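Local coordinates for protein spydx (Streptococcus pyogenes, PDB 2J43) that binds glycogen as the tandem family 41 carbohydrate-binding part of a streptococcal cell-wall pullulanase that probably hydrolyses alpha-1,6-glucosidic links in pullulan and glycogen, at residues A[6-11]-A[94-99]; A[19-24]-A[69-74]; A[141-146]-A[173-178]; A[184-189]-A[205-210]. All blocks are in the same frame, centred on the assembly; numbering follows the deposited sequence.

Contact 1: A[6-11]-A[94-99]; sequences RMHFKT and EVWIDE
One face of the H8 imidazole lies on the five-membered ring of W96, an offset stack with centroids 4.0 Å apart and planes only 8° from parallel. H8 ND1 sits over the indole toward its rim, while V95 O comes to the imidazole edge, near its plane. V95 O accepts from H8 N at 2.9 Å and, weakly, from H8 ND1 at 3.4 Å. Both stacked rings are swung beside their own backbone N, with H8 chi1 at -70° and W96 chi1 at -72°, which lets neighbouring strands lay them face to face. This is the parallel pair of strands 4-9 and 94-97 within the mixed sheet of the first module's beta sandwich, and the pairing continues through V95 N to R6 O, I97 N to H8 O (2.7 Å) and K10 N to I97 O. On the other sheet face, M7 CG meets V95 CG1 at 4.0 Å and F9 packs on I97. R6 forms a salt bridge with D56, and a water links R6 NH1 to E94 OE2. Chemically, then, the sheet is two-sided: one face is apolar and turned to Y69, whereas on the other the stack fixes the face of the imidazole and V95 O holds its edge.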
loop_
_atom_site.group_PDB
_atom_site.type_symbol
_atom_site.label_atom_id
_atom_site.label_comp_id
_atom_site.label_asym_id
_atom_site.label_seq_id
_atom_site.Cartn_x
_atom_site.Cartn_y
_atom_site.Cartn_z
ATOM N N ARG A 6 9.571 -7.550 0.053
ATOM C CA ARG A 6 9.438 -7.519 -1.415
ATOM C C ARG A 6 9.374 -6.099 -1.889
ATOM O O ARG A 6 8.413 -5.391 -1.587
ATOM C CB ARG A 6 8.203 -8.298 -1.860
ATOM C CG ARG A 6 7.877 -8.185 -3.330
ATOM C CD ARG A 6 7.048 -9.322 -3.928
ATOM N NE ARG A 6 7.761 -10.587 -3.804
ATOM C CZ ARG A 6 7.223 -11.750 -4.116
ATOM N NH1 ARG A 6 5.996 -11.774 -4.597
ATOM N NH2 ARG A 6 7.929 -12.870 -4.012
HETATM N N MSE A 7 10.439 -5.689 -2.570
HETATM C CA MSE A 7 10.598 -4.339 -3.049
HETATM C C MSE A 7 10.179 -4.237 -4.505
HETATM O O MSE A 7 10.750 -4.859 -5.356
HETATM C CB MSE A 7 12.033 -3.871 -2.862
HETATM C CG MSE A 7 12.466 -3.924 -1.431
HETATM SE SE MSE A 7 14.146 -2.931 -1.171
HETATM C CE MSE A 7 13.567 -1.192 -1.646
ATOM N N HIS A 8 9.147 -3.448 -4.734
ATOM C CA HIS A 8 8.646 -3.149 -6.057
ATOM C C HIS A 8 9.194 -1.818 -6.543
ATOM O O HIS A 8 9.004 -0.766 -5.900
ATOM C CB HIS A 8 7.129 -3.051 -6.028
ATOM C CG HIS A 8 6.437 -4.343 -5.802
ATOM N ND1 HIS A 8 5.922 -4.736 -4.583
ATOM C CD2 HIS A 8 6.085 -5.313 -6.690
ATOM C CE1 HIS A 8 5.320 -5.904 -4.735
ATOM N NE2 HIS A 8 5.424 -6.276 -5.995
ATOM N N PHE A 9 9.881 -1.827 -7.684
ATOM C CA PHE A 9 10.378 -0.601 -8.264
ATOM C C PHE A 9 9.559 -0.292 -9.543
ATOM O O PHE A 9 9.425 -1.154 -10.423
ATOM C CB PHE A 9 11.864 -0.730 -8.619
ATOM C CG PHE A 9 12.738 -0.949 -7.435
ATOM C CD1 PHE A 9 13.187 0.135 -6.726
ATOM C CD2 PHE A 9 13.074 -2.212 -7.034
ATOM C CE1 PHE A 9 13.990 -0.037 -5.597
ATOM C CE2 PHE A 9 13.898 -2.370 -5.892
ATOM C CZ PHE A 9 14.310 -1.282 -5.219
ATOM N N LYS A 10 9.072 0.926 -9.648
ATOM C CA LYS A 10 8.332 1.380 -10.839
ATOM C C LYS A 10 9.234 1.516 -12.068
ATOM O O LYS A 10 8.924 1.014 -13.186
ATOM C CB LYS A 10 7.722 2.736 -10.590
ATOM C CG LYS A 10 6.780 3.238 -11.740
ATOM C CD LYS A 10 5.365 2.687 -11.528
ATOM C CE LYS A 10 4.720 2.127 -12.808
ATOM N NZ LYS A 10 3.676 1.089 -12.577
ATOM N N THR A 11 10.343 2.206 -11.862
ATOM C CA THR A 11 11.277 2.506 -12.945
ATOM C C THR A 11 12.725 2.459 -12.480
ATOM O O THR A 11 13.113 3.264 -11.615
ATOM C CB THR A 11 11.045 3.928 -13.477
ATOM O OG1 THR A 11 9.646 4.141 -13.781
ATOM C CG2 THR A 11 11.754 4.122 -14.806
ATOM N N GLU A 94 6.409 -5.886 2.142
ATOM C CA GLU A 94 6.104 -5.517 0.784
ATOM C C GLU A 94 6.087 -3.988 0.753
ATOM O O GLU A 94 5.540 -3.359 1.639
ATOM C CB GLU A 94 4.881 -6.183 0.145
ATOM C CG GLU A 94 4.878 -6.189 -1.357
ATOM C CD GLU A 94 3.900 -7.212 -1.937
ATOM O OE1 GLU A 94 3.043 -7.719 -1.193
ATOM O OE2 GLU A 94 3.974 -7.478 -3.162
ATOM N N VAL A 95 6.720 -3.398 -0.248
ATOM C CA VAL A 95 6.721 -1.937 -0.408
ATOM C C VAL A 95 6.777 -1.630 -1.882
ATOM O O VAL A 95 7.373 -2.388 -2.673
ATOM C CB VAL A 95 7.932 -1.362 0.350
ATOM C CG1 VAL A 95 9.238 -1.893 -0.288
ATOM C CG2 VAL A 95 7.922 0.081 0.421
ATOM N N TRP A 96 6.257 -0.477 -2.240
ATOM C CA TRP A 96 6.231 0.013 -3.600
ATOM C C TRP A 96 6.981 1.316 -3.668
ATOM O O TRP A 96 6.655 2.277 -2.957
ATOM C CB TRP A 96 4.796 0.199 -4.098
ATOM C CG TRP A 96 4.109 -1.118 -4.357
ATOM C CD1 TRP A 96 3.891 -1.671 -5.586
ATOM C CD2 TRP A 96 3.523 -2.026 -3.405
ATOM N NE1 TRP A 96 3.224 -2.852 -5.467
ATOM C CE2 TRP A 96 2.992 -3.116 -4.142
ATOM C CE3 TRP A 96 3.394 -2.047 -1.998
ATOM C CZ2 TRP A 96 2.370 -4.202 -3.535
ATOM C CZ3 TRP A 96 2.749 -3.124 -1.401
ATOM C CH2 TRP A 96 2.232 -4.181 -2.168
ATOM N N ILE A 97 7.971 1.341 -4.552
ATOM C CA ILE A 97 8.853 2.488 -4.717
ATOM C C ILE A 97 8.578 3.091 -6.063
ATOM O O ILE A 97 8.799 2.468 -7.102
ATOM C CB ILE A 97 10.325 2.093 -4.559
ATOM C CG1 ILE A 97 10.537 1.550 -3.145
ATOM C CG2 ILE A 97 11.252 3.275 -4.802
ATOM C CD1 ILE A 97 11.479 0.454 -3.067
ATOM N N ASP A 98 8.079 4.315 -6.034
ATOM C CA ASP A 98 7.707 4.934 -7.294
ATOM C C ASP A 98 8.903 5.543 -8.027
ATOM O O ASP A 98 10.044 5.427 -7.605
ATOM C CB ASP A 98 6.517 5.898 -7.098
ATOM C CG ASP A 98 6.852 7.133 -6.265
ATOM O OD1 ASP A 98 8.022 7.597 -6.242
ATOM O OD2 ASP A 98 5.940 7.696 -5.628
ATOM N N GLU A 99 8.637 6.180 -9.159
ATOM C CA GLU A 99 9.718 6.685 -9.998
ATOM C C GLU A 99 10.531 7.825 -9.379
ATOM O O GLU A 99 11.624 8.117 -9.843
ATOM C CB GLU A 99 9.164 7.126 -11.359
ATOM C CG GLU A 99 8.380 8.418 -11.310
ATOM C CD GLU A 99 6.904 8.255 -11.018
ATOM O OE1 GLU A 99 6.434 7.168 -10.588
ATOM O OE2 GLU A 99 6.193 9.268 -11.211
HETATM O O HOH W 1 3.634 -9.747 -4.656
HETATM O O HOH W 2 11.314 3.027 -9.075
#

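Contact 2: A[19-24]-A[69-74]; sequences GSLGLW and YLINNK
Strands 21-24 and 69-73 run antiparallel, their axes 4.5 Å apart at closest and 148° between directions, with G22-N72 and W24-L70 as hydrogen-bonded pairs and L21-N73 and L23-I71 as non-hydrogen-bonded ones. W24 N to L70 O and L70 N to W24 O are both 2.9 Å, and G22 and N72 likewise exchange two backbone bonds. N72 folds its amide back over G22: CG stands between the backbone N and the carbonyl carbon (chi1 68°), bringing N72 OD1 to 3.3 Å from G22 CA, against a residue with no side chain to obstruct it. N72 ND2 is bonded to P37 O, and a water donates to N72 OD1, so both ends of this buried amide have partners. On the same face W24 CB lies alongside L70 CD1 at 3.7 Å. The opposite face is mostly aliphatic and aromatic: L21 CD2 touches I71 CG2 at 3.8 Å, and L23 CD1 reaches Y69 CD1 at 3.8 Å; N73, also on it, bonds through its amide to E77. Beyond the strand ends, S20 OG approaches K74 CE, and K74 N makes a weak bond to S20 O. These two strands form the middle of a four-stranded antiparallel sheet between 41-42 and 83-86; L23, Y69 and I71 pack on M7 and F9 of strand 4-9, joining the two sheets of a beta sandwich.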
loop_
_atom_site.group_PDB
_atom_site.type_symbol
_atom_site.label_atom_id
_atom_site.label_comp_id
_atom_site.label_asym_id
_atom_site.label_seq_id
_atom_site.Cartn_x
_atom_site.Cartn_y
_atom_site.Cartn_z
ATOM N N GLY A 19 22.146 -6.416 -15.674
ATOM C CA GLY A 19 23.416 -7.040 -15.445
ATOM C C GLY A 19 24.483 -6.148 -14.910
ATOM O O GLY A 19 25.545 -6.610 -14.534
ATOM N N SER A 20 24.210 -4.840 -14.958
ATOM C CA SER A 20 25.089 -3.810 -14.406
ATOM C C SER A 20 24.515 -3.084 -13.224
ATOM O O SER A 20 25.230 -2.254 -12.660
ATOM C CB SER A 20 25.375 -2.780 -15.498
ATOM O OG SER A 20 25.838 -3.458 -16.714
ATOM N N LEU A 21 23.281 -3.368 -12.862
ATOM C CA LEU A 21 22.603 -2.701 -11.733
ATOM C C LEU A 21 22.654 -3.527 -10.442
ATOM O O LEU A 21 22.459 -4.734 -10.435
ATOM C CB LEU A 21 21.142 -2.430 -12.053
ATOM C CG LEU A 21 20.903 -1.332 -13.074
ATOM C CD1 LEU A 21 19.428 -1.358 -13.484
ATOM C CD2 LEU A 21 21.366 -0.004 -12.462
ATOM N N GLY A 22 22.898 -2.839 -9.317
ATOM C CA GLY A 22 22.843 -3.473 -8.011
ATOM C C GLY A 22 21.909 -2.789 -7.034
ATOM O O GLY A 22 21.744 -1.545 -7.074
ATOM N N LEU A 23 21.345 -3.582 -6.143
ATOM C CA LEU A 23 20.562 -3.087 -4.992
ATOM C C LEU A 23 21.436 -3.268 -3.762
ATOM O O LEU A 23 21.682 -4.367 -3.291
ATOM C CB LEU A 23 19.271 -3.871 -4.816
ATOM C CG LEU A 23 18.328 -3.413 -3.710
ATOM C CD1 LEU A 23 17.940 -1.957 -3.945
ATOM C CD2 LEU A 23 17.051 -4.280 -3.601
ATOM N N TRP A 24 21.846 -2.145 -3.193
ATOM C CA TRP A 24 22.807 -2.053 -2.102
ATOM C C TRP A 24 21.997 -1.696 -0.835
ATOM O O TRP A 24 21.247 -0.737 -0.849
ATOM C CB TRP A 24 23.835 -0.959 -2.408
ATOM C CG TRP A 24 24.880 -0.823 -1.335
ATOM C CD1 TRP A 24 24.803 -0.080 -0.180
ATOM C CD2 TRP A 24 26.166 -1.429 -1.348
ATOM N NE1 TRP A 24 25.972 -0.241 0.535
ATOM C CE2 TRP A 24 26.819 -1.078 -0.149
ATOM C CE3 TRP A 24 26.833 -2.282 -2.259
ATOM C CZ2 TRP A 24 28.110 -1.531 0.163
ATOM C CZ3 TRP A 24 28.111 -2.732 -1.958
ATOM C CH2 TRP A 24 28.748 -2.363 -0.752
ATOM N N TYR A 69 18.520 1.650 1.428
ATOM C CA TYR A 69 18.930 1.081 0.164
ATOM C C TYR A 69 19.332 2.167 -0.826
ATOM O O TYR A 69 19.004 3.379 -0.708
ATOM C CB TYR A 69 17.821 0.198 -0.480
ATOM C CG TYR A 69 16.741 1.036 -1.091
ATOM C CD1 TYR A 69 16.765 1.381 -2.452
ATOM C CD2 TYR A 69 15.713 1.535 -0.294
ATOM C CE1 TYR A 69 15.769 2.229 -2.950
ATOM C CE2 TYR A 69 14.691 2.352 -0.843
ATOM C CZ TYR A 69 14.756 2.680 -2.144
ATOM O OH TYR A 69 13.785 3.529 -2.659
ATOM N N LEU A 70 20.028 1.713 -1.851
ATOM C CA LEU A 70 20.281 2.516 -3.032
ATOM C C LEU A 70 20.435 1.573 -4.207
ATOM O O LEU A 70 20.654 0.390 -4.011
ATOM C CB LEU A 70 21.508 3.412 -2.866
ATOM C CG LEU A 70 22.833 2.693 -2.665
ATOM C CD1 LEU A 70 23.421 2.354 -4.035
ATOM C CD2 LEU A 70 23.850 3.499 -1.859
ATOM N N ILE A 71 20.353 2.135 -5.407
ATOM C CA ILE A 71 20.612 1.392 -6.652
ATOM C C ILE A 71 21.920 1.923 -7.176
ATOM O O ILE A 71 22.077 3.151 -7.378
ATOM C CB ILE A 71 19.462 1.556 -7.714
ATOM C CG1 ILE A 71 18.173 0.948 -7.173
ATOM C CG2 ILE A 71 19.839 0.877 -9.057
ATOM C CD1 ILE A 71 16.993 1.109 -8.058
ATOM N N ASN A 72 22.862 1.034 -7.426
ATOM C CA ASN A 72 24.169 1.397 -7.959
ATOM C C ASN A 72 24.393 0.714 -9.284
ATOM O O ASN A 72 23.518 0.006 -9.765
ATOM C CB ASN A 72 25.323 1.111 -6.968
ATOM C CG ASN A 72 25.604 -0.396 -6.699
ATOM O OD1 ASN A 72 25.175 -1.241 -7.453
ATOM N ND2 ASN A 72 26.468 -0.704 -5.700
ATOM N N ASN A 73 25.536 1.011 -9.877
ATOM C CA ASN A 73 25.997 0.253 -11.030
ATOM C C ASN A 73 27.414 -0.205 -10.831
ATOM O O ASN A 73 28.062 0.072 -9.825
ATOM C CB ASN A 73 25.793 1.040 -12.313
ATOM C CG ASN A 73 26.659 2.296 -12.375
ATOM O OD1 ASN A 73 27.638 2.428 -11.631
ATOM N ND2 ASN A 73 26.294 3.201 -13.286
ATOM N N LYS A 74 27.907 -1.006 -11.765
ATOM C CA LYS A 74 29.189 -1.654 -11.554
ATOM C C LYS A 74 30.363 -0.657 -11.664
ATOM O O LYS A 74 31.428 -0.924 -11.123
ATOM C CB LYS A 74 29.323 -2.893 -12.450
ATOM C CG LYS A 74 29.310 -2.596 -13.897
ATOM C CD LYS A 74 29.492 -3.884 -14.765
ATOM C CE LYS A 74 29.058 -3.572 -16.193
ATOM N NZ LYS A 74 30.044 -2.759 -16.958
HETATM O O HOH W 3 26.286 -3.406 -9.583
#

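Contact 3: A[141-146]-A[173-178]; sequences TDWPNG and LILDKS
Apolar contacts carry most of this meeting between loop 141-146 and the end of strand 170-176, and L175 is at their centre. Its CD1 methyl stands over one face of the W143 indole, a CH-pi contact 4.1 Å from the centroid of the six-membered ring and 21° off the ring normal. The other branch, L175 CD2, reaches the far corner of the benzo ring at W143 CH2 (3.5 Å). P144 CB comes over the same indole face as L175 CD1, the two carbons being 3.7 Å apart, so proline and leucine together back the ring. W143 extends toward the strand because its CG lies anti to the backbone N (chi1 -179°), and the peptide joining it to P144 is cis. Polar contacts are few. K177 NZ gives N145 OD1 a weak bond that depends on one of two N145 conformers, and the aliphatic part of the same lysine passes P144 O, with K177 CD 3.5 Å away. Within the loop, N145 N donates to D142 O, while G146 N to P144 O closes an inverse gamma turn centred on N145. In the strand segment, S178 N to D176 OD1 makes an Asx turn where the strand ends, and S178 OG donates to the same oxygen. The loop connects strands 128-134 and 147-153; W143 also meets W131 of strand 128-134 edge to face, while strand 170-176 lies between 128-134 and 191-193.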
loop_
_atom_site.group_PDB
_atom_site.type_symbol
_atom_site.label_atom_id
_atom_site.label_comp_id
_atom_site.label_asym_id
_atom_site.label_seq_id
_atom_site.Cartn_x
_atom_site.Cartn_y
_atom_site.Cartn_z
ATOM N N THR A 141 -26.911 7.263 -2.980
ATOM C CA THR A 141 -28.340 7.588 -2.819
ATOM C C THR A 141 -29.149 6.371 -2.431
ATOM O O THR A 141 -28.653 5.208 -2.433
ATOM C CB THR A 141 -28.904 8.156 -4.150
ATOM O OG1 THR A 141 -28.728 7.178 -5.190
ATOM C CG2 THR A 141 -28.115 9.365 -4.600
ATOM N N ASP A 142 -30.375 6.634 -1.987
ATOM C CA ASP A 142 -31.349 5.585 -1.643
ATOM C C ASP A 142 -30.854 4.645 -0.560
ATOM O O ASP A 142 -30.737 3.432 -0.726
ATOM C CB ASP A 142 -31.822 4.816 -2.903
ATOM C CG ASP A 142 -32.400 5.749 -3.957
ATOM O OD1 ASP A 142 -33.405 6.440 -3.667
ATOM O OD2 ASP A 142 -31.873 5.931 -5.073
ATOM N N TRP A 143 -30.614 5.221 0.609
ATOM C CA TRP A 143 -30.266 4.449 1.782
ATOM C C TRP A 143 -31.055 3.154 1.965
ATOM O O TRP A 143 -32.276 3.210 1.895
ATOM C CB TRP A 143 -30.474 5.356 2.995
ATOM C CG TRP A 143 -30.131 4.701 4.241
ATOM C CD1 TRP A 143 -30.944 3.968 5.028
ATOM C CD2 TRP A 143 -28.853 4.695 4.858
ATOM N NE1 TRP A 143 -30.259 3.506 6.127
ATOM C CE2 TRP A 143 -28.963 3.943 6.041
ATOM C CE3 TRP A 143 -27.614 5.253 4.535
ATOM C CZ2 TRP A 143 -27.884 3.733 6.896
ATOM C CZ3 TRP A 143 -26.554 5.052 5.407
ATOM C CH2 TRP A 143 -26.689 4.315 6.550
ATOM N N PRO A 144 -30.432 1.999 2.239
ATOM C CA PRO A 144 -28.992 1.792 2.373
ATOM C C PRO A 144 -28.277 1.262 1.108
ATOM O O PRO A 144 -27.256 0.559 1.266
ATOM C CB PRO A 144 -28.960 0.706 3.445
ATOM C CG PRO A 144 -30.098 -0.225 2.989
ATOM C CD PRO A 144 -31.161 0.735 2.520
ATOM N N ASN A 145 -28.735 1.633 -0.090
ATOM C CA ASN A 145 -28.091 1.066 -1.303
ATOM C C ASN A 145 -26.774 1.764 -1.745
ATOM O O ASN A 145 -26.671 2.478 -2.743
ATOM C CB ASN A 145 -29.082 0.944 -2.449
ATOM C CG ASN A 145 -28.664 -0.088 -3.504
ATOM O OD1 ASN A 145 -27.615 -0.755 -3.432
ATOM N ND2 ASN A 145 -29.487 -0.188 -4.509
ATOM N N GLY A 146 -25.727 1.466 -1.034
ATOM C CA GLY A 146 -24.454 2.061 -1.382
ATOM C C GLY A 146 -23.683 1.234 -2.396
ATOM O O GLY A 146 -24.225 0.388 -3.076
ATOM N N LEU A 173 -19.323 5.025 5.214
ATOM C CA LEU A 173 -19.751 4.099 6.228
ATOM C C LEU A 173 -19.922 2.748 5.609
ATOM O O LEU A 173 -20.322 2.653 4.473
ATOM C CB LEU A 173 -21.066 4.558 6.869
ATOM C CG LEU A 173 -21.389 3.938 8.218
ATOM C CD1 LEU A 173 -20.359 4.127 9.330
ATOM C CD2 LEU A 173 -22.782 4.409 8.747
ATOM N N ILE A 174 -19.591 1.703 6.333
ATOM C CA ILE A 174 -19.839 0.346 5.807
ATOM C C ILE A 174 -21.211 -0.113 6.293
ATOM O O ILE A 174 -21.489 -0.101 7.518
ATOM C CB ILE A 174 -18.786 -0.660 6.264
ATOM C CG1 ILE A 174 -17.365 -0.164 6.013
ATOM C CG2 ILE A 174 -18.996 -2.027 5.573
ATOM C CD1 ILE A 174 -17.058 0.158 4.548
ATOM N N LEU A 175 -22.043 -0.555 5.357
ATOM C CA LEU A 175 -23.416 -0.991 5.633
ATOM C C LEU A 175 -23.614 -2.466 5.417
ATOM O O LEU A 175 -22.944 -3.086 4.575
ATOM C CB LEU A 175 -24.383 -0.260 4.705
ATOM C CG LEU A 175 -24.268 1.260 4.622
ATOM C CD1 LEU A 175 -25.404 1.833 3.740
ATOM C CD2 LEU A 175 -24.259 1.846 6.024
ATOM N N ASP A 176 -24.526 -3.039 6.193
ATOM C CA ASP A 176 -24.979 -4.385 5.954
ATOM C C ASP A 176 -26.443 -4.350 5.542
ATOM O O ASP A 176 -27.321 -4.174 6.358
ATOM C CB ASP A 176 -24.744 -5.221 7.212
ATOM C CG ASP A 176 -25.131 -6.663 7.031
ATOM O OD1 ASP A 176 -25.776 -6.988 6.003
ATOM O OD2 ASP A 176 -24.839 -7.524 7.912
ATOM N N LYS A 177 -26.687 -4.493 4.252
ATOM C CA LYS A 177 -28.049 -4.366 3.693
ATOM C C LYS A 177 -28.974 -5.540 4.046
ATOM O O LYS A 177 -30.165 -5.453 3.756
ATOM C CB LYS A 177 -27.982 -4.242 2.204
ATOM C CG LYS A 177 -27.153 -3.051 1.710
ATOM C CD LYS A 177 -27.281 -2.788 0.229
ATOM C CE LYS A 177 -26.924 -4.002 -0.622
ATOM N NZ LYS A 177 -27.054 -3.767 -2.095
ATOM N N SER A 178 -28.441 -6.599 4.642
ATOM C CA SER A 178 -29.254 -7.718 5.088
ATOM C C SER A 178 -30.021 -7.355 6.361
ATOM O O SER A 178 -31.023 -8.005 6.732
ATOM C CB SER A 178 -28.382 -8.944 5.304
ATOM O OG SER A 178 -27.669 -8.869 6.513
#

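Contact 4: A[184-189]-A[205-210]; sequences IKVQPK and KDTDPK
T207 CG2 packs against V186 where a type II' beta turn, K205 to D208, meets loop 184-189 in the second module. The closer part of the contact is here: V186 CG1 lies 3.5 Å from D206 O and 4.0 Å from T207 CG2, the V186 and T207 side chains crossing at about a right angle. Q187 continues it, with CB and CG alongside the T207 carbonyl and CG 3.5 Å from T207 O; its bend at chi2 (73°) carries the amide toward the P209 ring. Toward the exposed side the fit slackens, K189 CB and P209 CB being 4.4 Å apart, and no hydrogen bond joins the segments. Polar bonds of the turn lie within 205-210 or go to outside tyrosines: Y191 OH bonds D208 O and Y212 OH bonds D208 OD2. The turn itself is closed by D208 N to K205 O, and an Asx turn follows, in which K210 N donates to D208 OD1. K205 NZ makes a salt bridge to D208 OD2 at 2.9 Å, using that oxygen's anti lone pair.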
loop_
_atom_site.group_PDB
_atom_site.type_symbol
_atom_site.label_atom_id
_atom_site.label_comp_id
_atom_site.label_asym_id
_atom_site.label_seq_id
_atom_site.Cartn_x
_atom_site.Cartn_y
_atom_site.Cartn_z
ATOM N N ILE A 184 -28.213 -1.721 10.196
ATOM C CA ILE A 184 -27.663 -1.594 8.838
ATOM C C ILE A 184 -26.255 -0.990 8.941
ATOM O O ILE A 184 -25.376 -1.301 8.141
ATOM C CB ILE A 184 -28.586 -0.747 7.963
ATOM C CG1 ILE A 184 -29.887 -1.505 7.644
ATOM C CG2 ILE A 184 -27.918 -0.343 6.672
ATOM C CD1 ILE A 184 -30.950 -0.606 6.922
ATOM N N LYS A 185 -26.040 -0.097 9.902
ATOM C CA LYS A 185 -24.668 0.437 10.095
ATOM C C LYS A 185 -23.791 -0.611 10.788
ATOM O O LYS A 185 -24.082 -1.053 11.903
ATOM C CB LYS A 185 -24.711 1.697 10.934
ATOM C CG LYS A 185 -25.539 2.770 10.313
ATOM C CD LYS A 185 -25.517 4.028 11.213
ATOM C CE LYS A 185 -26.075 5.187 10.539
ATOM N NZ LYS A 185 -25.912 6.452 11.377
ATOM N N VAL A 186 -22.713 -1.046 10.143
ATOM C CA VAL A 186 -21.902 -2.126 10.704
ATOM C C VAL A 186 -21.322 -1.669 12.043
ATOM O O VAL A 186 -21.269 -2.454 13.008
ATOM C CB VAL A 186 -20.822 -2.593 9.717
ATOM C CG1 VAL A 186 -19.832 -3.550 10.394
ATOM C CG2 VAL A 186 -21.494 -3.299 8.589
ATOM N N GLN A 187 -20.908 -0.439 12.079
ATOM C CA GLN A 187 -20.745 0.302 13.334
ATOM C C GLN A 187 -21.227 1.742 13.141
ATOM O O GLN A 187 -21.373 2.223 12.024
ATOM C CB GLN A 187 -19.283 0.180 13.816
ATOM C CG GLN A 187 -18.222 0.711 12.853
ATOM C CD GLN A 187 -18.193 2.207 12.780
ATOM O OE1 GLN A 187 -18.140 2.811 11.688
ATOM N NE2 GLN A 187 -18.218 2.841 13.954
ATOM N N PRO A 188 -21.535 2.450 14.232
ATOM C CA PRO A 188 -22.273 3.708 14.109
ATOM C C PRO A 188 -21.527 4.981 13.780
ATOM O O PRO A 188 -22.163 5.991 13.517
ATOM C CB PRO A 188 -22.975 3.841 15.493
ATOM C CG PRO A 188 -22.226 3.037 16.408
ATOM C CD PRO A 188 -21.338 2.058 15.628
ATOM N N LYS A 189 -20.210 4.983 13.817
ATOM C CA LYS A 189 -19.528 6.241 13.644
ATOM C C LYS A 189 -19.054 6.353 12.219
ATOM O O LYS A 189 -18.398 5.464 11.690
ATOM C CB LYS A 189 -18.364 6.360 14.629
ATOM C CG LYS A 189 -18.763 6.952 16.007
ATOM C CD LYS A 189 -17.804 6.478 17.117
ATOM C CE LYS A 189 -18.516 5.771 18.302
ATOM N NZ LYS A 189 -17.918 4.395 18.473
ATOM N N LYS A 205 -11.774 -2.155 8.961
ATOM C CA LYS A 205 -12.034 -3.530 9.290
ATOM C C LYS A 205 -13.118 -3.727 10.362
ATOM O O LYS A 205 -13.293 -2.847 11.202
ATOM C CB LYS A 205 -10.749 -4.198 9.824
ATOM C CG LYS A 205 -10.089 -3.504 11.005
ATOM C CD LYS A 205 -8.861 -4.344 11.485
ATOM C CE LYS A 205 -8.121 -3.703 12.619
ATOM N NZ LYS A 205 -8.886 -3.667 13.925
ATOM N N ASP A 206 -13.819 -4.855 10.274
ATOM C CA ASP A 206 -14.715 -5.329 11.320
ATOM C C ASP A 206 -15.673 -4.213 11.783
ATOM O O ASP A 206 -16.375 -3.613 10.938
ATOM C CB ASP A 206 -13.841 -5.936 12.454
ATOM C CG ASP A 206 -12.929 -7.036 11.945
ATOM O OD1 ASP A 206 -13.439 -7.994 11.348
ATOM O OD2 ASP A 206 -11.719 -7.008 12.091
ATOM N N THR A 207 -15.694 -3.911 13.095
ATOM C CA THR A 207 -16.473 -2.826 13.651
ATOM C C THR A 207 -15.612 -1.729 14.236
ATOM O O THR A 207 -16.047 -0.909 15.054
ATOM C CB THR A 207 -17.442 -3.319 14.720
ATOM O OG1 THR A 207 -16.734 -4.073 15.718
ATOM C CG2 THR A 207 -18.439 -4.300 14.116
ATOM N N ASP A 208 -14.380 -1.676 13.759
ATOM C CA ASP A 208 -13.429 -0.681 14.183
ATOM C C ASP A 208 -13.729 0.654 13.520
ATOM O O ASP A 208 -13.758 0.752 12.296
ATOM C CB ASP A 208 -12.055 -1.217 13.769
ATOM C CG ASP A 208 -10.885 -0.391 14.258
ATOM O OD1 ASP A 208 -11.017 0.799 14.599
ATOM O OD2 ASP A 208 -9.731 -0.929 14.282
ATOM N N PRO A 209 -13.944 1.705 14.305
ATOM C CA PRO A 209 -14.268 3.017 13.768
ATOM C C PRO A 209 -13.097 3.809 13.146
ATOM O O PRO A 209 -13.346 4.872 12.618
ATOM C CB PRO A 209 -14.772 3.771 15.014
ATOM C CG PRO A 209 -13.942 3.261 16.050
ATOM C CD PRO A 209 -13.899 1.738 15.784
ATOM N N LYS A 210 -11.853 3.315 13.205
ATOM C CA LYS A 210 -10.743 4.057 12.629
ATOM C C LYS A 210 -10.518 3.774 11.161
ATOM O O LYS A 210 -10.601 2.624 10.780
ATOM C CB LYS A 210 -9.449 3.679 13.354
ATOM C CG LYS A 210 -9.379 4.216 14.759
ATOM C CD LYS A 210 -8.058 3.771 15.415
ATOM C CE LYS A 210 -7.629 4.725 16.530
ATOM N NZ LYS A 210 -6.292 4.343 17.117
#

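Overall arrangement
From the N terminus, strand 4-9 leads into strand 21-27, which pairs with 66-73 in contact 2; contact 1 closes later, when strand 94-97 returns to strand 4-9. Contact 2 is therefore enclosed by the longer loop of contact 1, and the two touch, F9 CE1 lying 3.9 Å from Y69 CE1. In the second module, contact 3 joins the 128-134/147-153 loop to strand 170-176 before contact 4 opens at 184. Contact 4 ties the loop before 191-193 to the turn after 201-205, closing at 205-210. These two, in series, meet through a probable hydrogen bond from D176 N to I184 O (2.7 Å). No contact of the first module touches one of the second; contacts 1 and 4 come nearest, about 17 Å between nearest atoms.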